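Local coordinates for protein ribonucleoside-diphosphate reductase (Pseudomonas aeruginosa, PDB 5IM3) that probably makes deoxyribonucleotides for DNA synthesis by reducing ribonucleoside diphosphates, and binds dATP at allosteric sites, including one of its two ATP cones, at residues A[806-809]-A[810-813]. Residues are numbered along the deposited sequence; the frame is centred on the assembly and turned at random.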
ATOM      1  N   ASN A 806      -4.882 -14.623 -36.905  1.00 54.83           N
ATOM      2  CA  ASN A 806      -6.174 -14.286 -37.495  1.00 54.42           C
ATOM      3  C   ASN A 806      -6.104 -14.371 -39.017  1.00 57.92           C
ATOM      4  O   ASN A 806      -5.413 -13.560 -39.649  1.00 55.91           O
ATOM      5  CB  ASN A 806      -6.595 -12.884 -37.049  1.00 52.71           C
ATOM      6  CG  ASN A 806      -7.958 -12.475 -37.579  1.00 54.72           C
ATOM      7  OD1 ASN A 806      -8.447 -13.011 -38.575  1.00 56.54           O
ATOM      8  ND2 ASN A 806      -8.575 -11.505 -36.916  1.00 55.15           N
ATOM      9  N   PRO A 807      -6.792 -15.334 -39.641  1.00 59.19           N
ATOM     10  CA  PRO A 807      -6.711 -15.452 -41.108  1.00 60.84           C
ATOM     11  C   PRO A 807      -7.203 -14.221 -41.847  1.00 62.28           C
ATOM     12  O   PRO A 807      -6.723 -13.944 -42.956  1.00 64.53           O
ATOM     13  CB  PRO A 807      -7.589 -16.676 -41.409  1.00 62.25           C
ATOM     14  CG  PRO A 807      -7.631 -17.443 -40.137  1.00 61.52           C
ATOM     15  CD  PRO A 807      -7.583 -16.422 -39.047  1.00 58.06           C
ATOM     16  N   TYR A 808      -8.148 -13.473 -41.276  1.00 63.44           N
ATOM     17  CA  TYR A 808      -8.638 -12.272 -41.944  1.00 65.30           C
ATOM     18  C   TYR A 808      -7.609 -11.149 -41.872  1.00 65.78           C
ATOM     19  O   TYR A 808      -7.450 -10.380 -42.829  1.00 65.27           O
ATOM     20  CB  TYR A 808      -9.965 -11.834 -41.325  1.00 64.27           C
ATOM     21  CG  TYR A 808     -11.089 -12.827 -41.528  1.00 64.26           C
ATOM     22  CD1 TYR A 808     -11.245 -13.911 -40.673  1.00 63.20           C
ATOM     23  CD2 TYR A 808     -11.994 -12.682 -42.571  1.00 66.32           C
ATOM     24  CE1 TYR A 808     -12.269 -14.822 -40.852  1.00 62.82           C
ATOM     25  CE2 TYR A 808     -13.020 -13.589 -42.758  1.00 67.66           C
ATOM     26  CZ  TYR A 808     -13.153 -14.656 -41.895  1.00 65.07           C
ATOM     27  OH  TYR A 808     -14.176 -15.561 -42.072  1.00 65.55           O
ATOM     28  N   LEU A 809      -6.894 -11.046 -40.748  1.00 65.00           N
ATOM     29  CA  LEU A 809      -5.869 -10.015 -40.609  1.00 65.82           C
ATOM     30  C   LEU A 809      -4.766 -10.199 -41.640  1.00 68.16           C
ATOM     31  O   LEU A 809      -4.360  -9.244 -42.315  1.00 72.54           O
ATOM     32  CB  LEU A 809      -5.288 -10.041 -39.195  1.00 62.75           C
ATOM     33  CG  LEU A 809      -4.057  -9.154 -38.971  1.00 62.92           C
ATOM     34  CD1 LEU A 809      -4.371  -7.704 -39.294  1.00 63.92           C
ATOM     35  CD2 LEU A 809      -3.560  -9.293 -37.543  1.00 61.90           C
ATOM     36  N   VAL A 810      -4.259 -11.427 -41.769  1.00 65.01           N
ATOM     37  CA  VAL A 810      -3.191 -11.691 -42.730  1.00 67.74           C
ATOM     38  C   VAL A 810      -3.673 -11.419 -44.150  1.00 68.27           C
ATOM     39  O   VAL A 810      -2.916 -10.922 -44.990  1.00 72.35           O
ATOM     40  CB  VAL A 810      -2.660 -13.131 -42.572  1.00 67.17           C
ATOM     41  CG1 VAL A 810      -3.786 -14.134 -42.457  1.00 67.84           C
ATOM     42  CG2 VAL A 810      -1.766 -13.505 -43.748  1.00 70.05           C
ATOM     43  N   ARG A 811      -4.935 -11.734 -44.440  1.00 73.79           N
ATOM     44  CA  ARG A 811      -5.458 -11.508 -45.784  1.00 75.76           C
ATOM     45  C   ARG A 811      -5.481 -10.021 -46.122  1.00 75.80           C
ATOM     46  O   ARG A 811      -5.150  -9.628 -47.247  1.00 78.50           O
ATOM     47  CB  ARG A 811      -6.856 -12.115 -45.909  1.00 77.45           C
ATOM     48  CG  ARG A 811      -7.408 -12.133 -47.325  1.00 81.67           C
ATOM     49  CD  ARG A 811      -8.613 -13.054 -47.440  1.00 85.24           C
ATOM     50  NE  ARG A 811      -9.742 -12.603 -46.627  1.00 85.61           N
ATOM     51  CZ  ARG A 811     -10.684 -11.761 -47.046  1.00 87.93           C
ATOM     52  NH1 ARG A 811     -10.645 -11.262 -48.275  1.00 91.89           N
ATOM     53  NH2 ARG A 811     -11.669 -11.412 -46.230  1.00 86.98           N
ATOM     54  N   ASP A 812      -5.859  -9.177 -45.159  1.00 67.69           N
ATOM     55  CA  ASP A 812      -5.867  -7.737 -45.401  1.00 70.04           C
ATOM     56  C   ASP A 812      -4.450  -7.187 -45.501  1.00 70.14           C
ATOM     57  O   ASP A 812      -4.184  -6.295 -46.312  1.00 74.05           O
ATOM     58  CB  ASP A 812      -6.641  -7.016 -44.296  1.00 69.07           C
ATOM     59  CG  ASP A 812      -8.140  -6.996 -44.541  1.00 68.67           C
ATOM     60  OD1 ASP A 812      -8.556  -6.947 -45.717  1.00 71.60           O
ATOM     61  OD2 ASP A 812      -8.904  -7.019 -43.553  1.00 67.85           O
ATOM     62  N   LEU A 813      -3.529  -7.698 -44.679  1.00 67.78           N
ATOM     63  CA  LEU A 813      -2.145  -7.245 -44.741  1.00 66.47           C
ATOM     64  C   LEU A 813      -1.484  -7.605 -46.061  1.00 70.87           C
ATOM     65  O   LEU A 813      -0.531  -6.930 -46.467  1.00 71.80           O
ATOM     66  CB  LEU A 813      -1.339  -7.834 -43.582  1.00 64.43           C
ATOM     67  CG  LEU A 813      -1.743  -7.365 -42.180  1.00 63.05           C
ATOM     68  CD1 LEU A 813      -0.985  -8.139 -41.108  1.00 59.06           C
ATOM     69  CD2 LEU A 813      -1.508  -5.867 -42.030  1.00 64.08           C
TER
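The Tyr-808 ring and the Arg-811 guanidinium lie side by side three residues apart, their planes 73° apart. Tyr-808 CD2 sits at the guanidinium edge, 3.9 Å from Arg-811 NH2, which reaches the ring obliquely; a bend in the arginine chain (chi3 64°) turns its end that way. At an edge of the ring, in its plane, lies Asn-806 OD1, the oxygen that caps the helix. Asn-806 OD1 accepts from Tyr-808 N at 2.8 Å. It also accepts, weakly, from Leu-809 N, an asparagine N-cap; with CG anti to the asparagine's backbone N (chi1 -178°), the side chain brings OD1 to these first-turn N-H groups. Regular i to i+4 bonding follows at once: Val-810 N meets Asn-806 O in a nearly straight bond, and Leu-813 N meets Leu-809 O at 2.9 Å. Along the buried flank, Leu-809 and Leu-813 touch through their CD1 methyls, 3.9 Å apart. The buried Asp-812 carboxylate is hydrogen-bonded through OD2 to Tyr-848 OH and through OD1 to His-673 NE2. Helix 807-815 starts directly after strand 802-805, in the barrel domain; the Asn-806 amide is tied to Asn-791, Tyr-808 and Arg-811 pack on helix 665-672, and Asp-812 and Leu-813 on helix 842-847.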